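Local coordinates for probable signal peptide protein (Ralstonia solanacearum, PDB 2QGU) that binds a phospholipid, here phosphatidylethanolamine with two palmitoyl chains, and probably carries lipids across the periplasm as MlaC proteins do, at residues E175-K178 and N179-A182; P91-Q94 and Q95-Q98. The protein carries 13 engineered substitutions. All blocks are in the same frame, centred on the assembly; numbering follows the deposited sequence. Where two conformers were deposited one is given.

Contact 1: residues E175-K178 and N179-A182; sequences ETYK and NQFA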
ATOM      1  N   GLU A 175       9.511  -3.644   3.122  1.00  8.37           N
ATOM      2  CA  GLU A 175      10.653  -4.530   3.361  1.00  9.16           C
ATOM      3  C   GLU A 175      10.670  -5.703   2.386  1.00  8.79           C
ATOM      4  O   GLU A 175      11.713  -6.022   1.818  1.00  9.13           O
ATOM      5  CB  GLU A 175      10.675  -5.029   4.813  1.00  9.52           C
ATOM      6  CG  GLU A 175      11.966  -5.748   5.221  1.00 14.15           C
ATOM      7  CD  GLU A 175      13.199  -4.835   5.290  1.00 18.53           C
ATOM      8  OE1 GLU A 175      13.057  -3.591   5.293  1.00 21.73           O
ATOM      9  OE2 GLU A 175      14.326  -5.373   5.351  1.00 22.53           O
ATOM     10  N   THR A 176       9.522  -6.338   2.186  1.00  8.93           N
ATOM     11  CA  THR A 176       9.422  -7.427   1.226  1.00  8.97           C
ATOM     12  C   THR A 176       9.886  -6.963  -0.146  1.00  8.99           C
ATOM     13  O   THR A 176      10.699  -7.631  -0.797  1.00  8.88           O
ATOM     14  CB  THR A 176       7.988  -7.949   1.127  1.00  9.35           C
ATOM     15  OG1 THR A 176       7.566  -8.417   2.414  1.00 10.21           O
ATOM     16  CG2 THR A 176       7.885  -9.083   0.116  1.00  9.58           C
ATOM     17  N   TYR A 177       9.381  -5.812  -0.578  1.00  8.57           N
ATOM     18  CA  TYR A 177       9.725  -5.309  -1.902  1.00  8.50           C
ATOM     19  C   TYR A 177      11.123  -4.712  -1.986  1.00  8.51           C
ATOM     20  O   TYR A 177      11.749  -4.775  -3.038  1.00  8.51           O
ATOM     21  CB  TYR A 177       8.629  -4.389  -2.442  1.00  8.64           C
ATOM     22  CG  TYR A 177       7.400  -5.193  -2.794  1.00  8.57           C
ATOM     23  CD1 TYR A 177       7.318  -5.877  -4.007  1.00  9.20           C
ATOM     24  CD2 TYR A 177       6.336  -5.314  -1.899  1.00  8.30           C
ATOM     25  CE1 TYR A 177       6.205  -6.641  -4.328  1.00  9.63           C
ATOM     26  CE2 TYR A 177       5.220  -6.075  -2.206  1.00  8.56           C
ATOM     27  CZ  TYR A 177       5.155  -6.733  -3.427  1.00  9.06           C
ATOM     28  OH  TYR A 177       4.056  -7.491  -3.740  1.00 11.04           O
ATOM     29  N   LYS A 178      11.641  -4.186  -0.879  1.00  8.55           N
ATOM     30  CA  LYS A 178      13.052  -3.792  -0.832  1.00  9.09           C
ATOM     31  C   LYS A 178      13.941  -4.981  -1.180  1.00  9.44           C
ATOM     32  O   LYS A 178      14.855  -4.868  -2.015  1.00  9.44           O
ATOM     33  CB  LYS A 178      13.433  -3.234   0.544  1.00  9.57           C
ATOM     34  CG  LYS A 178      14.869  -2.726   0.629  1.00 11.66           C
ATOM     35  CD  LYS A 178      15.204  -2.299   2.050  1.00 15.00           C
ATOM     36  CE  LYS A 178      16.690  -2.047   2.221  1.00 18.90           C
ATOM     37  NZ  LYS A 178      17.478  -3.313   2.128  1.00 22.09           N
ATOM     38  N   ASN A 179      13.668  -6.126  -0.561  1.00  9.58           N
ATOM     39  CA  ASN A 179      14.482  -7.314  -0.802  1.00 10.13           C
ATOM     40  C   ASN A 179      14.279  -7.855  -2.207  1.00 10.11           C
ATOM     41  O   ASN A 179      15.242  -8.217  -2.887  1.00  9.96           O
ATOM     42  CB  ASN A 179      14.195  -8.392   0.243  1.00 10.89           C
ATOM     43  CG  ASN A 179      14.627  -7.984   1.634  1.00 11.80           C
ATOM     44  OD1 ASN A 179      13.979  -8.345   2.617  1.00 15.13           O
ATOM     45  ND2 ASN A 179      15.717  -7.236   1.730  1.00 12.94           N
ATOM     46  N   GLN A 180      13.029  -7.891  -2.650  1.00  9.60           N
ATOM     47  CA  GLN A 180      12.710  -8.374  -3.990  1.00  9.65           C
ATOM     48  C   GLN A 180      13.364  -7.494  -5.052  1.00  9.67           C
ATOM     49  O   GLN A 180      13.975  -8.005  -5.996  1.00  9.53           O
ATOM     50  CB  GLN A 180      11.196  -8.433  -4.194  1.00  9.77           C
ATOM     51  CG  GLN A 180      10.761  -8.974  -5.542  1.00 11.26           C
ATOM     52  CD  GLN A 180       9.266  -9.132  -5.615  1.00 12.11           C
ATOM     53  OE1 GLN A 180       8.692 -10.011  -4.967  1.00 16.05           O
ATOM     54  NE2 GLN A 180       8.619  -8.277  -6.389  1.00 10.31           N
ATOM     55  N   PHE A 181      13.257  -6.175  -4.888  1.00  9.35           N
ATOM     56  CA  PHE A 181      13.800  -5.246  -5.877  1.00  9.15           C
ATOM     57  C   PHE A 181      15.321  -5.262  -5.906  1.00  9.28           C
ATOM     58  O   PHE A 181      15.911  -5.161  -6.982  1.00  9.57           O
ATOM     59  CB  PHE A 181      13.298  -3.809  -5.664  1.00  9.41           C
ATOM     60  CG  PHE A 181      11.813  -3.606  -5.935  1.00  9.16           C
ATOM     61  CD1 PHE A 181      10.997  -4.628  -6.434  1.00  8.83           C
ATOM     62  CD2 PHE A 181      11.244  -2.353  -5.709  1.00  9.81           C
ATOM     63  CE1 PHE A 181       9.624  -4.402  -6.675  1.00 10.00           C
ATOM     64  CE2 PHE A 181       9.885  -2.123  -5.960  1.00  9.57           C
ATOM     65  CZ  PHE A 181       9.081  -3.150  -6.439  1.00 10.21           C
ATOM     66  N   ALA A 182      15.960  -5.382  -4.744  1.00  9.16           N
ATOM     67  CA  ALA A 182      17.424  -5.422  -4.702  1.00  8.94           C
ATOM     68  C   ALA A 182      17.931  -6.647  -5.460  1.00  9.26           C
ATOM     69  O   ALA A 182      18.932  -6.566  -6.183  1.00  9.89           O
ATOM     70  CB  ALA A 182      17.935  -5.431  -3.270  1.00  8.99           C
TER
HETATM   71  O   HOH W   1      14.709  -7.954   5.489  1.00 32.44           O
HETATM   72  O   HOH W   2      16.650  -5.936   4.022  1.00 38.53           O

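Contact 2: residues P91-Q94 and Q95-Q98; sequences PEQQ and QQIQ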
ATOM      1  N   PRO A  91      14.772  10.755 -12.934  1.00 17.00           N
ATOM      2  CA  PRO A  91      13.454  11.168 -12.441  1.00 16.78           C
ATOM      3  C   PRO A  91      12.327  10.415 -13.150  1.00 16.63           C
ATOM      4  O   PRO A  91      11.328  10.049 -12.523  1.00 16.13           O
ATOM      5  CB  PRO A  91      13.407  12.664 -12.776  1.00 17.04           C
ATOM      6  CG  PRO A  91      14.834  13.076 -12.851  1.00 17.15           C
ATOM      7  CD  PRO A  91      15.561  11.903 -13.420  1.00 17.26           C
ATOM      8  N   GLU A  92      12.511  10.171 -14.442  1.00 16.26           N
ATOM      9  CA  GLU A  92      11.540   9.454 -15.266  1.00 16.23           C
ATOM     10  C   GLU A  92      11.403   7.999 -14.817  1.00 15.48           C
ATOM     11  O   GLU A  92      10.286   7.488 -14.691  1.00 15.23           O
ATOM     12  CB  GLU A  92      11.930   9.545 -16.747  1.00 16.82           C
ATOM     13  CG  GLU A  92      11.842  10.965 -17.335  1.00 19.40           C
ATOM     14  CD  GLU A  92      12.983  11.893 -16.905  1.00 22.45           C
ATOM     15  OE1 GLU A  92      14.112  11.412 -16.654  1.00 22.70           O
ATOM     16  OE2 GLU A  92      12.746  13.121 -16.826  1.00 25.20           O
ATOM     17  N   GLN A  93      12.537   7.344 -14.561  1.00 14.57           N
ATOM     18  CA  GLN A  93      12.524   5.989 -14.003  1.00 13.54           C
ATOM     19  C   GLN A  93      11.846   5.939 -12.644  1.00 13.09           C
ATOM     20  O   GLN A  93      11.101   5.003 -12.360  1.00 12.57           O
ATOM     21  CB  GLN A  93      13.933   5.420 -13.908  1.00 13.28           C
ATOM     22  CG  GLN A  93      14.459   4.912 -15.240  1.00 13.58           C
ATOM     23  CD  GLN A  93      15.907   4.503 -15.176  1.00 13.95           C
ATOM     24  OE1 GLN A  93      16.702   5.076 -14.427  1.00 14.12           O
ATOM     25  NE2 GLN A  93      16.263   3.497 -15.966  1.00 14.33           N
ATOM     26  N   GLN A  94      12.093   6.952 -11.817  1.00 12.75           N
ATOM     27  CA  GLN A  94      11.471   7.028 -10.496  1.00 12.48           C
ATOM     28  C   GLN A  94       9.949   7.059 -10.601  1.00 12.35           C
ATOM     29  O   GLN A  94       9.258   6.370  -9.855  1.00 11.71           O
ATOM     30  CB  GLN A  94      11.981   8.247  -9.725  1.00 12.34           C
ATOM     31  CG  GLN A  94      13.396   8.088  -9.189  1.00 13.04           C
ATOM     32  CD  GLN A  94      13.921   9.349  -8.535  1.00 13.90           C
ATOM     33  OE1 GLN A  94      13.316  10.417  -8.639  1.00 16.60           O
ATOM     34  NE2 GLN A  94      15.053   9.232  -7.852  1.00 15.92           N
ATOM     35  N   GLN A  95       9.427   7.837 -11.545  1.00 11.96           N
ATOM     36  CA  GLN A  95       7.987   7.896 -11.773  1.00 12.08           C
ATOM     37  C   GLN A  95       7.446   6.572 -12.322  1.00 11.29           C
ATOM     38  O   GLN A  95       6.419   6.074 -11.855  1.00 11.33           O
ATOM     39  CB  GLN A  95       7.626   9.055 -12.709  1.00 12.40           C
ATOM     40  CG  GLN A  95       6.130   9.330 -12.784  1.00 14.48           C
ATOM     41  CD  GLN A  95       5.542   9.697 -11.435  1.00 16.50           C
ATOM     42  OE1 GLN A  95       4.705   8.971 -10.883  1.00 18.71           O
ATOM     43  NE2 GLN A  95       5.988  10.817 -10.886  1.00 17.83           N
ATOM     44  N   GLN A  96       8.143   5.996 -13.300  1.00 10.93           N
ATOM     45  CA  GLN A  96       7.720   4.725 -13.894  1.00 10.98           C
ATOM     46  C   GLN A  96       7.687   3.602 -12.867  1.00 10.06           C
ATOM     47  O   GLN A  96       6.763   2.785 -12.869  1.00 10.09           O
ATOM     48  CB  GLN A  96       8.633   4.334 -15.057  1.00 11.24           C
ATOM     49  CG  GLN A  96       8.541   5.280 -16.245  1.00 13.30           C
ATOM     50  CD  GLN A  96       9.562   4.991 -17.322  1.00 16.80           C
ATOM     51  OE1 GLN A  96      10.500   4.218 -17.129  1.00 17.69           O
ATOM     52  NE2 GLN A  96       9.388   5.627 -18.472  1.00 18.72           N
ATOM     53  N   ILE A  97       8.704   3.566 -12.007  1.00  9.63           N
ATOM     54  CA  ILE A  97       8.779   2.558 -10.945  1.00  9.07           C
ATOM     55  C   ILE A  97       7.669   2.733  -9.904  1.00  8.86           C
ATOM     56  O   ILE A  97       7.029   1.754  -9.521  1.00  8.51           O
ATOM     57  CB  ILE A  97      10.194   2.491 -10.319  1.00  8.95           C
ATOM     58  CG1 ILE A  97      11.177   1.917 -11.346  1.00  9.85           C
ATOM     59  CG2 ILE A  97      10.206   1.629  -9.049  1.00  9.04           C
ATOM     60  CD1 ILE A  97      12.640   2.164 -11.041  1.00 11.68           C
ATOM     61  N   GLN A  98       7.436   3.965  -9.459  0.50  8.66           N
ATOM     62  CA  GLN A  98       6.319   4.215  -8.549  0.50  8.66           C
ATOM     63  C   GLN A  98       4.991   3.761  -9.160  0.50  8.74           C
ATOM     64  O   GLN A  98       4.202   3.082  -8.502  0.50  8.50           O
ATOM     65  CB  GLN A  98       6.241   5.686  -8.132  0.50  8.59           C
ATOM     66  CG  GLN A  98       5.214   5.916  -7.027  0.50  8.85           C
ATOM     67  CD  GLN A  98       4.982   7.377  -6.673  0.50  9.59           C
ATOM     68  OE1 GLN A  98       3.911   7.730  -6.179  0.50 11.14           O
ATOM     69  NE2 GLN A  98       5.975   8.223  -6.910  0.50 10.81           N
TER

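Contact 1: residues E175-K178 and N179-A182
Y177 and F181, one helical turn apart, form the apolar side of this contact. Y177 CB lies over one face of the F181 ring, displaced toward its rim, in a CH-pi contact with CB 4.3 Å from the ring centroid. The two ring planes are inclined at 59°, and F181 CE1 approaches the edge of the tyrosine ring, near its plane, 3.8 Å from Y177 CD1. With CG of F181 anti to its carbonyl carbon (chi1 -68°), the phenyl ring swings back over the preceding turn and reaches Y177. The extended side chain of Q180 runs alongside Y177, pointing the same way. Its NE2 comes within 3.6 Å of Y177 CE1, with amide and ring planes steeply turned against each other.

Polar side chains meet through water. E175 OE2 and N179 OD1 are both acceptors and stay 4.1 Å apart; a water between them donates to each, at 2.6 Å to E175 OE2. A second water also donates to E175 OE2 and accepts from N179 ND2 at 2.8 Å, with a weak further bond from K178 NZ. Both ends of the N179 amide are therefore used, which should fix its rotation, while the carboxylate oxygen is gripped twice.

Four backbone bonds run from N179, Q180, F181 and A182 to the carbonyls of E175, T176, Y177 and K178, the one from F181 N to Y177 O measuring 2.8 Å.

F101 of helix 91-114 meets both aromatic rings, edge-to-face with F181, and L194 and L198 of helix 191-206 also touch F181. The hydrated side and the aromatic side together are typical of an amphipathic surface helix, here helix 173-188 of the MlaC fold.

Contact 2: residues P91-Q94 and Q95-Q98
I97 folds back onto the carbonyl of Q93, and the packing here is tight. I97 N donates to Q93 O at 2.8 Å, while I97 CG1 sits 3.2 Å from the same Q93 O and CD1 lies close behind. Placing CG1 anti to the carbonyl carbon (chi1 -69°) sends that branch back along the helix, so the oxygen is covered by aliphatic carbon as well as held by its backbone bond. Q96 repeats the pattern one residue earlier: its N bonds to E92 O at 3.0 Å, and its CG rests 3.2 Å from that oxygen. Further bonds join Q95 N to P91 O and Q98 N to Q94 O, completing an unbroken alpha-helical run in which Q98 CB also packs 3.5 Å from Q94 O.

The glutamine and glutamate ends are far less engaged with one another. Beyond CG the chain of the exposed Q96 is extended, and the nearest approach of its side chain to that of Q93, Q96 OE1 to Q93 CG, is 4.4 Å, a loose contact on the solvent side. The E92 carboxylate bends off from the following turn, and the Q95 chain, bent at chi2 (60°), likewise turns its end outward. Between residues 91-94 and 95-98 no side-chain hydrogen bond forms. Q94 instead uses NE2 to bond to W86 O, and the backbone N of Q93 donates to T90 OG1 just before the helix.

Q98 touches F74, K75 and T78 of helix 74-82. Its side chain is about 7 Å from the bound phospholipid. I97, the buried residue of the eight, packs on M82 of helix 74-82 and on V191, V195 and L198 of helix 191-206, with Q93 beside it on V191; through I97 this first part of helix 91-114 meets both neighbouring helices.

Overall arrangement
Both contacts are surface turns of single helices, contact 1 on helix 173-188 and contact 2 on helix 91-114; each has one buried residue, F181 and I97. The two contacts do not touch; their nearest atoms are about 5 Å apart, yet both pack against helix 191-206, where L198 meets F181 as well as I97. F101, further along helix 91-114, links the two helices by meeting the aromatic pair. Their chemistry differs: contact 1 combines aromatic packing with a water-bridged polar flank, whereas in contact 2 aliphatic carbons cover backbone carbonyls and the polar side chains engage each other little. Contact 2 forms the opening turns of its helix, whereas contact 1 begins two residues into its own.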